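Local coordinates for protein multiheme cytochrome cf (Carboxydothermus ferrireducens DSM 11255, PDB 6QVM) that probably carries electrons through its eleven covalently bound hemes to insoluble extracellular Fe(III), as an S-layer cytochrome of this bacterium, at residues A[430-433]-A[438-441]; A[228-233]-A[237-242]; A[270-275]-A[340-345]; A[78-83]-A[92-97]. All coordinates share one frame; numbering follows the deposited sequence.

Contact 1: A[430-433]-A[438-441]; sequences SCLE and DYRT. With HEC (heme c), chain K.
Leu432 and Tyr439 make the apolar part of this contact. Their side chains cross at about a right angle, and Leu432 CB sits over one face of the phenol ring as a CH-pi contact, 3.8 Å from the ring centroid. Leu432 CD1 reaches Tyr439 CD2 at 3.8 Å. The Tyr439 ring swings toward the leucine because CG is anti to the backbone N (chi1 171°). The polar part is one hydrogen bond. Arg440 NH2 gives it to the backbone Glu433 O at 2.8 Å, with the oxygen near the guanidinium plane. With an alanine at Arg440, Glu433 O would probably lose this donor and Glu499 would lose this salt-bridge partner. The covalent part is the thioether from Cys431 SG to heme CAB, one of the two such links of a CXXCH motif. The heme-binding turn 430-433 thus packs on the first turns of helix 437-449. Leu418 of helix 417-422 and the loop residues Leu464 and Phe467 also touch Leu432.

Contact 2: A[228-233]-A[237-242]; sequences KCQSCH and KFSATW. With HEC (heme c), chain G.
Gln230 and Ser239 meet through their side chains. Gln230 leaves helix 226-233 with CG beside the backbone N (chi1 -69°) and runs on extended, which carries its amide across to the 3-10 turn. NE2 donates to Ser239 OG at 2.9 Å. The bond is nearly straight, 167° at the hydrogen, and the hydroxyl oxygen lies in the amide plane. Gln230 NE2 lies near the plane of the Phe238 ring, at its edge, but comes closest to Phe238 CB, at 4.4 Å. Cys229, Cys232 and His233 of the same helix hold the heme. Cys229 SG and Cys232 SG are bonded to heme CAB and CAC. His233 NE2 binds the heme iron at 1.9 Å, and His361 is the second axial ligand. Thr241 OG1 closes its own turn on a lone pair of Phe238 O, 2.8 Å away. A second heme touches both Gln230 and Phe238. Gln230 NE2 also donates to Phe235 O, and these two acceptors probably limit rotation of the amide and tie the CXXCH helix to the chain after it.

Contact 3: A[270-275]-A[340-345]; sequences VRYVIN and YKELFT. With NGA (2-acetamido-2-deoxy-beta-D-galactopyranose), chain B; HEC (heme c), chain J.
Tyr272, at a classic beta bulge where it and Arg271 both face Val283, meets Glu342 at the end of strand 339-342. Tyr272 OH donates to Glu342 OE2 at 2.8 Å. It meets the syn side of that oxygen, 21° out of the carboxylate plane. The ring turns its edge to the carboxylate, the two planes being 43° apart. Glu342 reaches this place with its chain extended beyond CG. Its other oxygen, OE1, accepts from Tyr287 OH and from a water at 2.7 Å, which in turn accepts from Arg271 NH2 at 2.7 Å. The arginine and the carboxylate have no direct hydrogen bond, and Arg271 NH1 donates to Lys285 O. Phe344 CZ packs against Tyr272 CZ at 4.0 Å. A phenylalanine in place of Tyr272 would probably rob Glu342 OE2 of this donor, leaving the carboxylate held through OE1 alone among the bonds described. Tyr340, on the same hairpin strand, carries an O-linked N-acetylgalactosamine, with Tyr340 OH bonded to sugar C1. The contact joins the five-stranded antiparallel sheet, through strand 270-275, to the two-stranded hairpin. Helix 310-313 also touches both sides, Trp310 meeting Tyr272 and Leu311 meeting Phe344.

Contact 4: A[78-83]-A[92-97]; sequences TERGVL and AVDLNY
Arg80 bends at chi2 (-72°), while Asp94 holds CG anti to its own backbone N (chi1 -169°), and these turns lay the guanidinium flat over the carboxylate. The two planes are 8° apart. Asp94 CG lies 3.9 Å above the centre of the guanidinium. The attraction is probably one of charge: the salt bridge Arg80 NE to Asp94 OD2 is long, and no N-H points at the oxygen. Leu83 CD1 lies over the opposite face, offset toward the rim. At the edge, Arg80 NH1 donates to Val93 O at 2.9 Å, from above the carbonyl plane. A water accepts a hydrogen bond from Arg80 NH1 and donates one to Ala92 O, and a second water joins Arg80 O to Ala92 N. Leu83 CB and Ala92 CB touch at 3.9 Å. Arg80 NH2 has a salt bridge to Glu108 of helix 102-113, and Asp94 OD2 accepts from Tyr37 OH. Within its own segment, Asp94 OD1 takes a hydrogen bond from Asn96 N at 3.0 Å. Thr78 OG1 accepts from Gly81 N. Together these are a helix with a threonine N-cap, beside a loop whose aspartate closes an Asx turn.

How the contacts relate
None of the four contacts is wholly buried. Contact 4 lies at the surface and farthest from the centre of the chain. Contacts 1, 2 and 3 are partly buried, and contact 2 is the nearest to the centre. Contacts 1 and 2 share a covalent heme attachment, yet contact 1 combines an aromatic face with an arginine-to-backbone bond, while contact 2 rests on a glutamine amide. Contact 3 is the one between strands. Contacts 3 and 4 both use bridging waters, and contact 4 adds a charged stack. Contacts 2 and 3 touch, Trp242 CZ3 lying 3.7 Å from Asn275 OD1. Helix 79-86 of contact 4 continues to Met85 and Gln86, which pack on Cys232 of contact 2. Contact 1 stands apart, about 16 Å from contact 2 between nearest atoms.

Contact 1: A[430-433]-A[438-441]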
# COMPACT_ATOMS: atom_id res chain seq x y z
N SER A 430 -0.97 -2.15 27.99
CA SER A 430 -2.22 -2.86 27.70
C SER A 430 -3.19 -1.99 26.91
O SER A 430 -4.01 -2.52 26.14
CB SER A 430 -2.87 -3.33 29.00
OG SER A 430 -3.10 -4.73 28.97
N CYS A 431 -3.09 -0.67 27.05
CA CYS A 431 -4.07 0.24 26.47
C CYS A 431 -3.85 0.48 24.98
O CYS A 431 -4.76 0.97 24.31
CB CYS A 431 -4.02 1.57 27.22
SG CYS A 431 -3.69 1.40 28.99
N LEU A 432 -2.67 0.15 24.46
CA LEU A 432 -2.36 0.46 23.07
C LEU A 432 -3.11 -0.45 22.10
O LEU A 432 -3.12 -0.18 20.89
CB LEU A 432 -0.86 0.36 22.85
CG LEU A 432 -0.04 1.12 23.89
CD1 LEU A 432 1.43 0.72 23.82
CD2 LEU A 432 -0.20 2.62 23.71
N GLU A 433 -3.73 -1.51 22.62
CA GLU A 433 -4.62 -2.39 21.87
C GLU A 433 -5.57 -1.58 20.99
O GLU A 433 -5.80 -1.92 19.83
CB GLU A 433 -5.40 -3.28 22.84
CG GLU A 433 -6.71 -3.79 22.32
CD GLU A 433 -6.80 -5.30 22.38
OE1 GLU A 433 -6.08 -5.97 21.61
OE2 GLU A 433 -7.58 -5.81 23.21
N ASP A 438 1.32 1.35 15.72
CA ASP A 438 2.54 0.55 15.70
C ASP A 438 2.57 -0.49 16.81
O ASP A 438 3.33 -1.45 16.71
CB ASP A 438 3.78 1.45 15.77
CG ASP A 438 3.69 2.52 16.83
OD1 ASP A 438 2.57 2.82 17.28
OD2 ASP A 438 4.74 3.07 17.21
N TYR A 439 1.75 -0.33 17.86
CA TYR A 439 1.59 -1.42 18.82
C TYR A 439 0.81 -2.57 18.21
O TYR A 439 1.19 -3.73 18.35
CB TYR A 439 0.90 -0.93 20.09
CG TYR A 439 0.52 -2.08 21.02
CD1 TYR A 439 -0.74 -2.68 20.97
CD2 TYR A 439 1.43 -2.57 21.95
CE1 TYR A 439 -1.08 -3.72 21.81
CE2 TYR A 439 1.10 -3.61 22.80
CZ TYR A 439 -0.15 -4.18 22.72
OH TYR A 439 -0.48 -5.22 23.57
N ARG A 440 -0.31 -2.26 17.55
CA ARG A 440 -1.19 -3.30 17.03
C ARG A 440 -0.48 -4.19 16.02
O ARG A 440 -0.71 -5.40 15.99
CB ARG A 440 -2.44 -2.66 16.42
CG ARG A 440 -3.36 -2.02 17.44
CD ARG A 440 -4.39 -1.11 16.78
NE ARG A 440 -5.19 -1.82 15.79
CZ ARG A 440 -6.34 -2.44 16.05
NH1 ARG A 440 -7.00 -3.06 15.08
NH2 ARG A 440 -6.83 -2.43 17.28
N THR A 441 0.39 -3.61 15.20
CA THR A 441 1.14 -4.41 14.24
C THR A 441 2.30 -5.13 14.92
O THR A 441 2.58 -6.29 14.60
CB THR A 441 1.65 -3.54 13.10
OG1 THR A 441 2.48 -2.50 13.62
CG2 THR A 441 0.49 -2.94 12.33
FE HEC K . -9.05 3.97 26.22
CHA HEC K . -11.00 6.78 25.64
CHB HEC K . -7.33 5.71 28.65
CHC HEC K . -7.49 1.05 27.24
CHD HEC K . -10.72 2.22 23.80
NA HEC K . -9.16 5.88 27.00
C1A HEC K . -10.02 6.89 26.60
C2A HEC K . -9.71 8.08 27.37
C3A HEC K . -8.69 7.78 28.20
C4A HEC K . -8.33 6.39 27.98
CMA HEC K . -8.01 8.72 29.22
CAA HEC K . -10.45 9.44 27.23
CBA HEC K . -11.30 9.67 28.48
CGA HEC K . -12.51 10.52 28.19
O1A HEC K . -13.53 10.32 28.89
O2A HEC K . -12.47 11.38 27.27
NB HEC K . -7.68 3.47 27.67
C1B HEC K . -7.10 4.35 28.57
C2B HEC K . -6.19 3.59 29.42
C3B HEC K . -6.24 2.30 29.02
C4B HEC K . -7.18 2.20 27.93
CMB HEC K . -5.32 4.18 30.55
CAB HEC K . -5.43 1.11 29.61
CBB HEC K . -5.86 0.85 31.07
NC HEC K . -9.09 2.01 25.63
C1C HEC K . -8.37 0.96 26.18
C2C HEC K . -8.66 -0.25 25.44
C3C HEC K . -9.61 0.05 24.52
C4C HEC K . -9.85 1.49 24.60
CMC HEC K . -8.08 -1.63 25.81
CAC HEC K . -10.26 -0.88 23.46
CBC HEC K . -10.97 -2.09 24.10
ND HEC K . -10.60 4.44 24.91
C1D HEC K . -11.14 3.52 24.02
C2D HEC K . -12.25 4.14 23.34
C3D HEC K . -12.34 5.57 23.91
C4D HEC K . -11.28 5.66 24.88
CMD HEC K . -13.14 3.48 22.26
CAD HEC K . -13.35 6.69 23.54
CBD HEC K . -14.76 6.28 23.98
CGD HEC K . -15.63 7.47 24.28
O1D HEC K . -15.46 8.55 23.64
O2D HEC K . -16.53 7.34 25.15

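Contact 2: A[228-233]-A[237-242]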
# COMPACT_ATOMS: atom_id res chain seq x y z
N LYS A 228 8.04 -4.34 -11.35
CA LYS A 228 9.31 -4.83 -10.82
C LYS A 228 9.20 -5.18 -9.34
O LYS A 228 9.75 -6.19 -8.89
CB LYS A 228 10.41 -3.79 -11.05
CG LYS A 228 11.80 -4.23 -10.62
CD LYS A 228 12.64 -4.66 -11.81
CE LYS A 228 14.03 -4.02 -11.78
NZ LYS A 228 14.95 -4.70 -10.83
N CYS A 229 8.50 -4.35 -8.57
CA CYS A 229 8.26 -4.67 -7.16
C CYS A 229 7.56 -6.01 -7.01
O CYS A 229 7.92 -6.82 -6.16
CB CYS A 229 7.43 -3.56 -6.50
SG CYS A 229 7.98 -1.87 -6.82
N GLN A 230 6.55 -6.26 -7.85
CA GLN A 230 5.77 -7.49 -7.74
C GLN A 230 6.58 -8.71 -8.14
O GLN A 230 6.31 -9.81 -7.65
CB GLN A 230 4.51 -7.38 -8.59
CG GLN A 230 3.50 -6.37 -8.07
CD GLN A 230 2.32 -6.17 -9.00
OE1 GLN A 230 2.50 -6.00 -10.21
NE2 GLN A 230 1.12 -6.21 -8.46
N SER A 231 7.58 -8.55 -9.01
CA SER A 231 8.36 -9.69 -9.48
C SER A 231 9.13 -10.37 -8.35
O SER A 231 9.46 -11.56 -8.47
CB SER A 231 9.33 -9.24 -10.58
OG SER A 231 10.35 -8.41 -10.05
N CYS A 232 9.42 -9.66 -7.26
CA CYS A 232 10.04 -10.25 -6.07
C CYS A 232 9.06 -10.44 -4.93
O CYS A 232 9.07 -11.50 -4.29
CB CYS A 232 11.21 -9.40 -5.58
SG CYS A 232 12.77 -9.62 -6.48
N HIS A 233 8.21 -9.45 -4.65
CA HIS A 233 7.34 -9.48 -3.48
C HIS A 233 5.99 -10.15 -3.71
O HIS A 233 5.33 -10.53 -2.74
CB HIS A 233 7.12 -8.05 -2.96
CG HIS A 233 8.33 -7.45 -2.32
ND1 HIS A 233 8.71 -7.76 -1.03
CD2 HIS A 233 9.26 -6.58 -2.78
CE1 HIS A 233 9.82 -7.11 -0.73
NE2 HIS A 233 10.17 -6.38 -1.78
N LYS A 237 -2.57 -9.00 -5.96
CA LYS A 237 -3.88 -8.42 -5.71
C LYS A 237 -3.84 -6.91 -5.63
O LYS A 237 -4.91 -6.27 -5.65
CB LYS A 237 -4.47 -8.99 -4.41
N PHE A 238 -2.65 -6.31 -5.51
CA PHE A 238 -2.55 -4.86 -5.54
C PHE A 238 -2.97 -4.30 -6.90
O PHE A 238 -3.54 -3.21 -6.99
CB PHE A 238 -1.13 -4.41 -5.19
CG PHE A 238 -0.90 -2.95 -5.42
CD1 PHE A 238 -1.28 -2.02 -4.47
CD2 PHE A 238 -0.29 -2.51 -6.58
CE1 PHE A 238 -1.05 -0.68 -4.67
CE2 PHE A 238 -0.07 -1.16 -6.79
CZ PHE A 238 -0.45 -0.24 -5.84
N SER A 239 -2.69 -5.05 -7.96
CA SER A 239 -3.01 -4.59 -9.31
C SER A 239 -4.50 -4.41 -9.55
O SER A 239 -4.89 -3.86 -10.58
CB SER A 239 -2.42 -5.55 -10.35
OG SER A 239 -1.01 -5.56 -10.27
N ALA A 240 -5.34 -4.88 -8.63
CA ALA A 240 -6.79 -4.74 -8.76
C ALA A 240 -7.36 -3.61 -7.90
O ALA A 240 -8.53 -3.27 -8.07
CB ALA A 240 -7.49 -6.05 -8.40
N THR A 241 -6.57 -3.05 -6.98
CA THR A 241 -7.02 -1.86 -6.27
C THR A 241 -7.05 -0.67 -7.23
O THR A 241 -6.44 -0.69 -8.31
CB THR A 241 -6.12 -1.56 -5.07
OG1 THR A 241 -4.80 -1.24 -5.51
CG2 THR A 241 -6.05 -2.77 -4.14
N TRP A 242 -7.77 0.37 -6.84
CA TRP A 242 -8.00 1.49 -7.75
C TRP A 242 -6.76 2.38 -7.89
O TRP A 242 -6.59 3.02 -8.93
CB TRP A 242 -9.21 2.30 -7.29
CG TRP A 242 -10.49 1.60 -7.64
CD1 TRP A 242 -11.31 0.90 -6.79
CD2 TRP A 242 -11.07 1.49 -8.94
NE1 TRP A 242 -12.37 0.39 -7.49
CE2 TRP A 242 -12.25 0.73 -8.81
CE3 TRP A 242 -10.72 1.98 -10.21
CZ2 TRP A 242 -13.08 0.44 -9.89
CZ3 TRP A 242 -11.54 1.69 -11.28
CH2 TRP A 242 -12.70 0.92 -11.12
FE HEC G . 11.62 -5.11 -1.77
CHA HEC G . 12.26 -5.46 1.59
CHB HEC G . 9.18 -2.80 -1.06
CHC HEC G . 11.18 -4.52 -5.13
CHD HEC G . 13.58 -7.83 -2.53
NA HEC G . 10.84 -4.30 -0.07
C1A HEC G . 11.27 -4.56 1.22
C2A HEC G . 10.49 -3.74 2.13
C3A HEC G . 9.64 -3.01 1.40
C4A HEC G . 9.84 -3.35 0.01
CMA HEC G . 8.61 -1.99 1.94
CAA HEC G . 10.64 -3.71 3.66
CBA HEC G . 11.74 -2.70 3.99
CGA HEC G . 11.96 -2.63 5.48
O1A HEC G . 12.06 -3.70 6.14
O2A HEC G . 12.03 -1.48 6.00
NB HEC G . 10.37 -3.92 -2.90
C1B HEC G . 9.56 -2.92 -2.38
C2B HEC G . 9.18 -2.04 -3.48
C3B HEC G . 9.73 -2.53 -4.61
C4B HEC G . 10.48 -3.72 -4.26
CMB HEC G . 8.26 -0.81 -3.33
CAB HEC G . 9.61 -1.95 -6.04
CBB HEC G . 10.39 -0.62 -6.14
NC HEC G . 12.24 -6.02 -3.49
C1C HEC G . 11.95 -5.61 -4.78
C2C HEC G . 12.71 -6.41 -5.72
C3C HEC G . 13.32 -7.38 -5.01
C4C HEC G . 13.06 -7.12 -3.60
CMC HEC G . 12.58 -6.31 -7.26
CAC HEC G . 14.19 -8.54 -5.57
CBC HEC G . 15.43 -7.99 -6.30
ND HEC G . 12.73 -6.43 -0.64
C1D HEC G . 13.49 -7.46 -1.19
C2D HEC G . 14.18 -8.14 -0.12
C3D HEC G . 13.79 -7.40 1.16
C4D HEC G . 12.87 -6.36 0.75
CMD HEC G . 15.15 -9.33 -0.26
CAD HEC G . 14.27 -7.73 2.59
CBD HEC G . 13.45 -8.90 3.12
CGD HEC G . 12.02 -8.45 3.27
O1D HEC G . 11.75 -7.62 4.17
O2D HEC G . 11.16 -8.92 2.48

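Contact 3: A[270-275]-A[340-345]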
# COMPACT_ATOMS: atom_id res chain seq x y z
N VAL A 270 -7.73 11.18 -27.51
CA VAL A 270 -7.58 11.02 -26.07
C VAL A 270 -6.14 10.62 -25.76
O VAL A 270 -5.60 9.69 -26.36
CB VAL A 270 -8.57 9.98 -25.52
CG1 VAL A 270 -8.48 9.92 -24.00
CG2 VAL A 270 -9.98 10.32 -25.96
N ARG A 271 -5.53 11.33 -24.82
CA ARG A 271 -4.21 10.98 -24.31
C ARG A 271 -4.31 10.03 -23.12
O ARG A 271 -3.63 9.00 -23.08
CB ARG A 271 -3.46 12.25 -23.93
CG ARG A 271 -1.97 12.09 -23.87
CD ARG A 271 -1.30 13.36 -23.45
NE ARG A 271 -1.03 14.27 -24.56
CZ ARG A 271 -0.00 14.14 -25.40
NH1 ARG A 271 0.20 15.01 -26.37
NH2 ARG A 271 0.84 13.13 -25.25
N TYR A 272 -5.14 10.37 -22.14
CA TYR A 272 -5.30 9.56 -20.94
C TYR A 272 -6.77 9.49 -20.55
O TYR A 272 -7.55 10.40 -20.85
CB TYR A 272 -4.49 10.11 -19.76
CG TYR A 272 -3.01 9.91 -19.89
CD1 TYR A 272 -2.47 8.63 -19.97
CD2 TYR A 272 -2.14 10.99 -19.94
CE1 TYR A 272 -1.11 8.44 -20.09
CE2 TYR A 272 -0.78 10.81 -20.06
CZ TYR A 272 -0.27 9.53 -20.13
OH TYR A 272 1.09 9.33 -20.25
N VAL A 273 -7.14 8.41 -19.87
CA VAL A 273 -8.46 8.25 -19.27
C VAL A 273 -8.28 8.21 -17.76
O VAL A 273 -7.49 7.42 -17.24
CB VAL A 273 -9.16 6.98 -19.77
CG1 VAL A 273 -10.55 6.86 -19.14
CG2 VAL A 273 -9.24 6.98 -21.29
N ILE A 274 -9.01 9.07 -17.06
CA ILE A 274 -9.00 9.08 -15.60
C ILE A 274 -10.07 8.09 -15.13
O ILE A 274 -11.25 8.26 -15.43
CB ILE A 274 -9.25 10.49 -15.04
CG1 ILE A 274 -8.27 11.48 -15.69
CG2 ILE A 274 -9.08 10.50 -13.54
CD1 ILE A 274 -6.82 11.02 -15.67
N ASN A 275 -9.64 7.07 -14.40
CA ASN A 275 -10.43 5.86 -14.19
C ASN A 275 -10.81 5.74 -12.72
O ASN A 275 -9.97 5.43 -11.87
CB ASN A 275 -9.63 4.64 -14.66
CG ASN A 275 -10.41 3.34 -14.54
OD1 ASN A 275 -11.64 3.33 -14.54
ND2 ASN A 275 -9.68 2.23 -14.42
N TYR A 340 4.25 20.59 -23.15
CA TYR A 340 4.51 19.97 -21.86
C TYR A 340 5.29 18.68 -22.05
O TYR A 340 5.08 17.96 -23.03
CB TYR A 340 3.20 19.70 -21.11
CG TYR A 340 2.45 20.96 -20.74
CD1 TYR A 340 2.73 21.62 -19.55
CD2 TYR A 340 1.48 21.49 -21.57
CE1 TYR A 340 2.05 22.78 -19.20
CE2 TYR A 340 0.79 22.64 -21.23
CZ TYR A 340 1.08 23.29 -20.04
OH TYR A 340 0.41 24.45 -19.69
N LYS A 341 6.21 18.41 -21.14
CA LYS A 341 6.91 17.13 -21.08
C LYS A 341 6.48 16.41 -19.81
O LYS A 341 6.55 16.98 -18.72
CB LYS A 341 8.43 17.31 -21.11
CG LYS A 341 9.18 16.03 -21.41
CD LYS A 341 10.64 16.08 -20.99
CE LYS A 341 11.32 14.74 -21.23
NZ LYS A 341 12.53 14.57 -20.38
N GLU A 342 6.04 15.17 -19.96
CA GLU A 342 5.65 14.37 -18.81
C GLU A 342 6.89 13.87 -18.08
O GLU A 342 7.76 13.24 -18.68
CB GLU A 342 4.78 13.20 -19.26
CG GLU A 342 3.56 13.62 -20.06
CD GLU A 342 2.75 12.45 -20.57
OE1 GLU A 342 1.80 12.67 -21.34
OE2 GLU A 342 3.07 11.30 -20.19
N LEU A 343 6.97 14.17 -16.79
CA LEU A 343 8.10 13.74 -15.97
C LEU A 343 7.81 12.47 -15.17
O LEU A 343 8.73 11.92 -14.56
CB LEU A 343 8.52 14.86 -15.01
CG LEU A 343 9.08 16.13 -15.65
CD1 LEU A 343 9.61 17.10 -14.60
CD2 LEU A 343 10.16 15.79 -16.66
N PHE A 344 6.56 12.02 -15.15
CA PHE A 344 6.24 10.78 -14.45
C PHE A 344 6.50 9.58 -15.35
O PHE A 344 6.42 9.65 -16.57
CB PHE A 344 4.79 10.77 -13.97
CG PHE A 344 3.77 10.83 -15.07
CD1 PHE A 344 3.24 9.67 -15.61
CD2 PHE A 344 3.33 12.05 -15.56
CE1 PHE A 344 2.30 9.71 -16.62
CE2 PHE A 344 2.38 12.10 -16.58
CZ PHE A 344 1.87 10.93 -17.11
N THR A 345 6.80 8.45 -14.71
CA THR A 345 7.10 7.21 -15.42
C THR A 345 6.09 6.10 -15.20
O THR A 345 6.19 5.06 -15.86
CB THR A 345 8.49 6.70 -15.03
OG1 THR A 345 8.56 6.53 -13.61
CG2 THR A 345 9.57 7.68 -15.48
C1 NGA B . 0.71 25.73 -19.32
C2 NGA B . -0.24 26.90 -19.63
C3 NGA B . -0.20 28.10 -18.68
C4 NGA B . 0.14 27.63 -17.28
C5 NGA B . 1.41 26.80 -17.25
C6 NGA B . 1.73 26.37 -15.82
C7 NGA B . -0.55 26.72 -21.98
C8 NGA B . 0.23 26.51 -23.25
N2 NGA B . 0.08 27.32 -20.98
O3 NGA B . -1.46 28.77 -18.63
O4 NGA B . -0.92 26.85 -16.77
O5 NGA B . 1.29 25.63 -18.03
O6 NGA B . 3.07 25.95 -15.70
O7 NGA B . -1.71 26.32 -21.87
FE HEC J . -5.40 6.78 -1.93
CHA HEC J . -8.17 6.04 -3.75
CHB HEC J . -6.72 5.07 0.77
CHC HEC J . -2.39 7.04 -0.27
CHD HEC J . -4.26 8.97 -4.35
NA HEC J . -7.11 5.74 -1.56
C1A HEC J . -8.16 5.60 -2.44
C2A HEC J . -9.24 4.91 -1.77
C3A HEC J . -8.84 4.65 -0.52
C4A HEC J . -7.50 5.17 -0.36
CMA HEC J . -9.68 3.94 0.56
CAA HEC J . -10.61 4.56 -2.39
CBA HEC J . -10.55 3.14 -2.95
CGA HEC J . -11.93 2.76 -3.42
O1A HEC J . -12.65 3.63 -4.00
O2A HEC J . -12.31 1.58 -3.22
NB HEC J . -4.69 6.18 -0.09
C1B HEC J . -5.39 5.44 0.84
C2B HEC J . -4.49 5.11 1.92
C3B HEC J . -3.29 5.66 1.65
C4B HEC J . -3.40 6.34 0.36
CMB HEC J . -4.92 4.31 3.17
CAB HEC J . -2.01 5.59 2.51
CBB HEC J . -1.54 4.14 2.78
NC HEC J . -3.68 7.86 -2.23
C1C HEC J . -2.53 7.74 -1.46
C2C HEC J . -1.47 8.52 -2.10
C3C HEC J . -1.97 9.00 -3.27
C4C HEC J . -3.38 8.63 -3.34
CMC HEC J . -0.01 8.60 -1.60
CAC HEC J . -1.24 9.91 -4.32
CBC HEC J . 0.03 9.27 -4.92
ND HEC J . -6.11 7.41 -3.76
C1D HEC J . -5.46 8.33 -4.59
C2D HEC J . -6.28 8.51 -5.77
C3D HEC J . -7.49 7.60 -5.58
C4D HEC J . -7.30 6.95 -4.31
CMD HEC J . -6.00 9.44 -6.97
CAD HEC J . -8.66 7.39 -6.55
CBD HEC J . -8.31 6.12 -7.33
CGD HEC J . -9.28 5.85 -8.46
O1D HEC J . -10.43 6.35 -8.37
O2D HEC J . -8.89 5.14 -9.42
O HOH W 1 1.02 11.12 -23.41

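Contact 4: A[78-83]-A[92-97]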
# COMPACT_ATOMS: atom_id res chain seq x y z
N THR A 78 23.45 -9.94 -5.49
CA THR A 78 24.06 -9.79 -6.80
C THR A 78 22.97 -9.86 -7.88
O THR A 78 21.79 -10.06 -7.59
CB THR A 78 25.11 -10.88 -7.04
OG1 THR A 78 24.48 -12.17 -7.04
CG2 THR A 78 26.17 -10.84 -5.95
N GLU A 79 23.37 -9.68 -9.14
CA GLU A 79 22.43 -9.86 -10.23
C GLU A 79 21.83 -11.26 -10.19
O GLU A 79 20.62 -11.44 -10.38
CB GLU A 79 23.11 -9.63 -11.58
CG GLU A 79 22.20 -9.89 -12.77
CD GLU A 79 22.89 -9.63 -14.10
OE1 GLU A 79 24.14 -9.79 -14.20
OE2 GLU A 79 22.18 -9.26 -15.06
N ARG A 80 22.67 -12.26 -9.93
CA ARG A 80 22.19 -13.64 -9.86
C ARG A 80 21.19 -13.81 -8.72
O ARG A 80 20.21 -14.56 -8.85
CB ARG A 80 23.37 -14.60 -9.70
CG ARG A 80 24.25 -14.68 -10.93
CD ARG A 80 23.54 -15.43 -12.05
NE ARG A 80 24.03 -15.06 -13.37
CZ ARG A 80 23.48 -15.47 -14.51
NH1 ARG A 80 22.42 -16.27 -14.47
NH2 ARG A 80 23.97 -15.07 -15.68
N GLY A 81 21.42 -13.14 -7.59
CA GLY A 81 20.47 -13.22 -6.49
C GLY A 81 19.14 -12.57 -6.83
O GLY A 81 18.07 -13.10 -6.52
N VAL A 82 19.20 -11.40 -7.48
CA VAL A 82 17.99 -10.74 -7.95
C VAL A 82 17.21 -11.65 -8.89
O VAL A 82 16.01 -11.90 -8.69
CB VAL A 82 18.35 -9.41 -8.64
CG1 VAL A 82 17.16 -8.88 -9.40
CG2 VAL A 82 18.84 -8.39 -7.63
N LEU A 83 17.87 -12.18 -9.92
CA LEU A 83 17.21 -13.07 -10.87
C LEU A 83 16.63 -14.28 -10.17
O LEU A 83 15.50 -14.70 -10.45
CB LEU A 83 18.19 -13.50 -11.96
CG LEU A 83 18.79 -12.38 -12.81
CD1 LEU A 83 19.86 -12.93 -13.75
CD2 LEU A 83 17.70 -11.66 -13.60
N ALA A 92 18.24 -18.68 -12.29
CA ALA A 92 18.19 -18.33 -13.70
C ALA A 92 19.20 -19.17 -14.48
O ALA A 92 20.09 -19.81 -13.91
CB ALA A 92 18.49 -16.84 -13.89
N VAL A 93 19.05 -19.17 -15.80
CA VAL A 93 20.01 -19.87 -16.65
C VAL A 93 21.36 -19.15 -16.57
O VAL A 93 21.43 -17.92 -16.69
CB VAL A 93 19.50 -19.95 -18.09
CG1 VAL A 93 20.62 -20.33 -19.05
CG2 VAL A 93 18.37 -20.97 -18.18
N ASP A 94 22.42 -19.93 -16.38
CA ASP A 94 23.77 -19.39 -16.23
C ASP A 94 24.68 -20.13 -17.20
O ASP A 94 24.93 -21.33 -17.04
CB ASP A 94 24.26 -19.54 -14.79
CG ASP A 94 25.55 -18.78 -14.52
OD1 ASP A 94 26.26 -18.41 -15.48
OD2 ASP A 94 25.85 -18.55 -13.32
N LEU A 95 25.21 -19.41 -18.20
CA LEU A 95 26.05 -20.03 -19.22
C LEU A 95 27.39 -20.49 -18.68
O LEU A 95 28.09 -21.24 -19.37
CB LEU A 95 26.26 -19.06 -20.38
CG LEU A 95 25.01 -18.66 -21.16
CD1 LEU A 95 25.36 -17.77 -22.35
CD2 LEU A 95 24.22 -19.88 -21.62
N ASN A 96 27.77 -20.08 -17.47
CA ASN A 96 28.97 -20.60 -16.83
C ASN A 96 28.80 -22.04 -16.36
O ASN A 96 29.80 -22.71 -16.09
CB ASN A 96 29.37 -19.72 -15.65
CG ASN A 96 29.88 -18.36 -16.07
OD1 ASN A 96 30.54 -18.22 -17.10
ND2 ASN A 96 29.60 -17.35 -15.27
N TYR A 97 27.56 -22.54 -16.27
CA TYR A 97 27.31 -23.83 -15.64
C TYR A 97 26.30 -24.72 -16.36
O TYR A 97 26.39 -25.94 -16.22
CB TYR A 97 26.82 -23.63 -14.20
CG TYR A 97 27.79 -22.89 -13.30
CD1 TYR A 97 28.91 -23.53 -12.78
CD2 TYR A 97 27.58 -21.56 -12.96
CE1 TYR A 97 29.79 -22.86 -11.96
CE2 TYR A 97 28.46 -20.88 -12.13
CZ TYR A 97 29.56 -21.54 -11.63
OH TYR A 97 30.44 -20.87 -10.81
O HOH W 2 21.54 -17.95 -12.41
O HOH W 3 19.81 -17.04 -10.63